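Long-range contacts in periplasmic solute binding protein (Pectobacterium atrosepticum, PDB 4RY1), which probably binds a sugar in the periplasm and delivers it to an ABC-type importer: residues A22-F26 against M304-M309; L111-M115 against N323-A327. All coordinates share one frame; numbering follows the deposited sequence.

Interaction 1 (A22-F26 against M304-M309); sequences AINAF and MLMNFM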
# COMPACT_ATOMS: atom_id res chain seq x y z
N ALA A 22 -15.74 -12.27 -12.18
CA ALA A 22 -16.79 -11.52 -11.47
C ALA A 22 -17.73 -10.81 -12.45
O ALA A 22 -18.94 -10.79 -12.26
CB ALA A 22 -16.19 -10.53 -10.49
N ILE A 23 -17.14 -10.21 -13.48
CA ILE A 23 -17.92 -9.53 -14.51
C ILE A 23 -18.85 -10.49 -15.24
O ILE A 23 -20.01 -10.21 -15.46
CB ILE A 23 -17.00 -8.76 -15.48
CG1 ILE A 23 -16.37 -7.55 -14.76
CG2 ILE A 23 -17.76 -8.33 -16.73
CD1 ILE A 23 -15.18 -6.96 -15.49
N ASN A 24 -18.32 -11.66 -15.57
CA ASN A 24 -19.15 -12.65 -16.24
C ASN A 24 -20.33 -13.12 -15.37
O ASN A 24 -21.45 -13.33 -15.87
CB ASN A 24 -18.32 -13.86 -16.73
CG ASN A 24 -17.51 -13.51 -17.96
OD1 ASN A 24 -17.99 -12.83 -18.88
ND2 ASN A 24 -16.27 -13.96 -17.99
N ALA A 25 -20.06 -13.32 -14.08
CA ALA A 25 -21.13 -13.70 -13.14
C ALA A 25 -22.15 -12.57 -13.03
O ALA A 25 -23.36 -12.81 -12.99
CB ALA A 25 -20.52 -14.08 -11.79
N PHE A 26 -21.67 -11.33 -13.00
CA PHE A 26 -22.59 -10.18 -12.98
C PHE A 26 -23.49 -10.15 -14.19
O PHE A 26 -24.70 -9.91 -14.07
CB PHE A 26 -21.78 -8.88 -12.88
CG PHE A 26 -22.63 -7.64 -12.96
CD1 PHE A 26 -23.35 -7.19 -11.87
CD2 PHE A 26 -22.71 -6.92 -14.14
CE1 PHE A 26 -24.12 -6.02 -11.95
CE2 PHE A 26 -23.51 -5.80 -14.23
CZ PHE A 26 -24.20 -5.34 -13.12
N MET A 304 -24.45 -1.22 -9.01
CA MET A 304 -24.84 -2.65 -9.01
C MET A 304 -23.63 -3.55 -9.27
O MET A 304 -23.48 -4.61 -8.66
CB MET A 304 -25.97 -2.94 -10.02
CG MET A 304 -27.31 -2.31 -9.69
SD MET A 304 -28.56 -2.30 -11.06
CE MET A 304 -28.83 -4.08 -11.18
N LEU A 305 -22.78 -3.16 -10.21
CA LEU A 305 -21.58 -3.95 -10.50
C LEU A 305 -20.64 -3.98 -9.29
O LEU A 305 -20.10 -5.02 -8.89
CB LEU A 305 -20.85 -3.41 -11.72
CG LEU A 305 -19.53 -4.06 -12.11
CD1 LEU A 305 -19.65 -5.58 -12.29
CD2 LEU A 305 -18.94 -3.35 -13.34
N MET A 306 -20.46 -2.82 -8.68
CA MET A 306 -19.61 -2.71 -7.49
C MET A 306 -20.15 -3.58 -6.34
O MET A 306 -19.40 -4.35 -5.72
CB MET A 306 -19.48 -1.26 -7.04
CG MET A 306 -18.65 -0.43 -8.00
SD MET A 306 -18.75 1.42 -7.76
CE MET A 306 -18.42 1.55 -6.00
N ASN A 307 -21.45 -3.48 -6.08
CA ASN A 307 -22.05 -4.31 -5.04
C ASN A 307 -21.89 -5.79 -5.36
O ASN A 307 -21.64 -6.60 -4.47
CB ASN A 307 -23.51 -3.98 -4.86
CG ASN A 307 -24.15 -4.84 -3.81
OD1 ASN A 307 -23.96 -4.62 -2.61
ND2 ASN A 307 -24.90 -5.83 -4.25
N PHE A 308 -22.05 -6.15 -6.62
CA PHE A 308 -21.92 -7.55 -7.00
C PHE A 308 -20.54 -8.09 -6.67
O PHE A 308 -20.38 -9.18 -6.11
CB PHE A 308 -22.27 -7.74 -8.48
CG PHE A 308 -22.39 -9.18 -8.89
CD1 PHE A 308 -21.27 -9.89 -9.29
CD2 PHE A 308 -23.61 -9.82 -8.82
CE1 PHE A 308 -21.38 -11.22 -9.64
CE2 PHE A 308 -23.72 -11.16 -9.18
CZ PHE A 308 -22.60 -11.85 -9.59
N MET A 309 -19.52 -7.30 -7.02
CA MET A 309 -18.12 -7.67 -6.75
C MET A 309 -17.77 -7.76 -5.26
O MET A 309 -17.02 -8.64 -4.84
CB MET A 309 -17.16 -6.68 -7.46
CG MET A 309 -17.17 -6.77 -8.99
SD MET A 309 -15.93 -5.69 -9.83
CE MET A 309 -15.75 -6.60 -11.37

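Interaction 2 (L111-M115 against N323-A327); sequences LPISM and NGMPA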
# COMPACT_ATOMS: atom_id res chain seq x y z
N LEU A 111 -15.50 3.41 -2.72
CA LEU A 111 -15.84 2.35 -1.79
C LEU A 111 -14.58 1.48 -1.58
O LEU A 111 -14.08 0.87 -2.53
CB LEU A 111 -16.96 1.50 -2.35
CG LEU A 111 -17.52 0.38 -1.48
CD1 LEU A 111 -17.89 0.87 -0.07
CD2 LEU A 111 -18.73 -0.23 -2.19
N PRO A 112 -14.03 1.44 -0.36
CA PRO A 112 -12.87 0.59 -0.17
C PRO A 112 -13.11 -0.86 -0.52
O PRO A 112 -14.10 -1.45 -0.09
CB PRO A 112 -12.56 0.75 1.31
CG PRO A 112 -13.02 2.14 1.59
CD PRO A 112 -14.30 2.25 0.83
N ILE A 113 -12.21 -1.42 -1.31
CA ILE A 113 -12.31 -2.82 -1.73
C ILE A 113 -11.85 -3.74 -0.60
O ILE A 113 -12.44 -4.80 -0.35
CB ILE A 113 -11.51 -3.07 -3.00
CG1 ILE A 113 -12.08 -2.20 -4.13
CG2 ILE A 113 -11.54 -4.54 -3.39
CD1 ILE A 113 -11.14 -2.05 -5.31
N SER A 114 -10.78 -3.32 0.05
CA SER A 114 -10.20 -3.95 1.23
C SER A 114 -9.41 -2.89 1.96
O SER A 114 -8.94 -1.91 1.36
CB SER A 114 -9.30 -5.12 0.87
OG SER A 114 -8.23 -4.70 0.09
N MET A 115 -9.23 -3.10 3.26
CA MET A 115 -8.28 -2.35 4.05
C MET A 115 -6.99 -3.13 4.03
O MET A 115 -6.99 -4.36 3.87
CB MET A 115 -8.82 -2.12 5.48
CG MET A 115 -10.05 -1.20 5.53
SD MET A 115 -9.91 0.51 4.82
CE MET A 115 -8.78 1.17 6.05
N ASN A 323 -7.87 -8.96 -4.42
CA ASN A 323 -7.79 -7.55 -4.05
C ASN A 323 -7.56 -7.37 -2.55
O ASN A 323 -7.84 -6.31 -1.99
CB ASN A 323 -9.09 -6.82 -4.41
CG ASN A 323 -9.46 -6.91 -5.86
OD1 ASN A 323 -10.65 -7.14 -6.22
ND2 ASN A 323 -8.51 -6.66 -6.70
N GLY A 324 -7.08 -8.41 -1.88
CA GLY A 324 -6.86 -8.37 -0.45
C GLY A 324 -8.05 -8.91 0.33
O GLY A 324 -8.97 -9.50 -0.22
N MET A 325 -7.99 -8.75 1.64
CA MET A 325 -9.06 -9.23 2.51
C MET A 325 -10.30 -8.33 2.39
O MET A 325 -10.21 -7.14 2.67
CB MET A 325 -8.58 -9.27 3.97
CG MET A 325 -7.51 -10.32 4.21
SD MET A 325 -8.06 -12.09 4.40
CE MET A 325 -8.47 -12.05 6.20
N PRO A 326 -11.44 -8.87 1.95
CA PRO A 326 -12.59 -8.00 1.64
C PRO A 326 -12.98 -7.06 2.76
O PRO A 326 -13.04 -7.46 3.93
CB PRO A 326 -13.71 -8.99 1.40
CG PRO A 326 -13.00 -10.16 0.79
CD PRO A 326 -11.69 -10.25 1.49
N ALA A 327 -13.26 -5.82 2.37
CA ALA A 327 -13.71 -4.81 3.32
C ALA A 327 -15.04 -5.18 3.98
O ALA A 327 -15.28 -4.87 5.15
CB ALA A 327 -13.83 -3.46 2.61
O HOH W 1 -10.52 -5.26 4.64
O HOH W 2 -6.09 -6.74 2.62

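Interaction 1 (A22-F26 against M304-M309)
Phe26 and Phe308 make the centre of this helix-to-helix contact as an offset edge-to-face pair: the edge of the Phe26 ring is directed at the face of Phe308, the planes stand at 75° and the centroids lie 5.6 Å apart. In Phe26 CG is anti to the backbone N (chi1 175°), which carries the ring across the gap to helix 299-310, where its CD1 comes 3.6 Å from Phe308 CB. The Phe308 ring in turn lies under the backbone of helix 13-29. Phe26 CA sits almost over its centre, a CH-pi contact 3.8 Å from the centroid, while Phe308 CE1 touches Ala25 CB at 3.7 Å. One face of the Phe26 ring takes Leu305, whose CD1 methyl stands 4.0 Å from the ring centroid, displaced toward the rim. The axes of segments 22-26 and 304-309 come within 9.9 Å and make 116°. Both helices pack on the sheet of the lobe that holds the N-terminus, in the two-lobed periplasmic binding protein fold: Leu305 also rests on Ile5, Ile7 and Val35 of strands 3-10 and 33-40, and Phe26 on Ile33 and Val35. Beside the aromatic pair, in the conformer described, one of two, the Met309 methyl CE lies 3.6 Å from Ile23 CG1 and near Ala22 CB, the two longer side chains meeting at a slant; this detail is therefore less certain. Helix 313-319 borders this end of the contact, placing Leu319 against both Ala22 and Met309.

Interaction 2 (L111-M115 against N323-A327)
Asn323 meets Ile113 and Ser114 at the start of the loop 323-327. Its CB packs against Ile113 CG2 at 3.5 Å, and its backbone O accepts a hydrogen bond from Ser114 OG, 2.7 Å long. The hydroxyl reaches this oxygen in the carbonyl plane, with a C=O...OG angle of 156°; a chi1 of 61° sets OG between the serine's own backbone N and carbonyl carbon, turned to the loop. Ser114 OG is also hydrogen-bonded to Ser287 OG of strand 284-292, so this one hydroxyl links the loop to the neighbouring strand. Gly324 follows with backbone angles that call for glycine, and its CA passes 4.0 Å from Ser114 OG. Met325 faces Met115 through two waters. The first accepts from Met115 N and donates to Met325 O, 2.7 Å away; the second donates to Met115 O and accepts from Met325 N, so both backbone polar groups of each methionine are engaged. The Met325 side chain leads away to Gln332 and Ile341. The Pro326 ring packs on Ala331 and Leu335 of helix 329-337. Ala327 closes the contact: its N donates to Ile113 O at 3.0 Å, nearly straight at 162° but from above the carbonyl plane, and its CB lies 3.4 Å from Pro112 O. Strand 107-123, probably one of those running between the two lobes as in related binding proteins, turns a corner at Ile113, and the loop fastens to it there. The contact is therefore chiefly a backbone one, in which a serine hydroxyl, one direct peptide bond and two bridging waters pair the backbone polar groups, whereas Pro112 O, covered by the Ala327 methyl, finds no polar partner.

How the interactions relate
Both contacts are buried, but the centre of interaction 1 is about 24 Å, and that of interaction 2 about 12 Å, from the chain centre; the two centres are about 15 Å apart. Interaction 1 joins two helices that pack on the sheet through aromatic and aliphatic side chains; interaction 2 ties an irregular loop to a bent strand by direct and water-mediated polar bonds. They adjoin where Met306 CE of helix 299-310 packs 3.9 Å from Leu111 CB. Strand 284-292 is shared: Met309 of interaction 1 touches its Phe290, while Leu111, Ile113 and Ser114 of interaction 2 bond to its backbone. Leu310 of helix 299-310 also packs on Ile113.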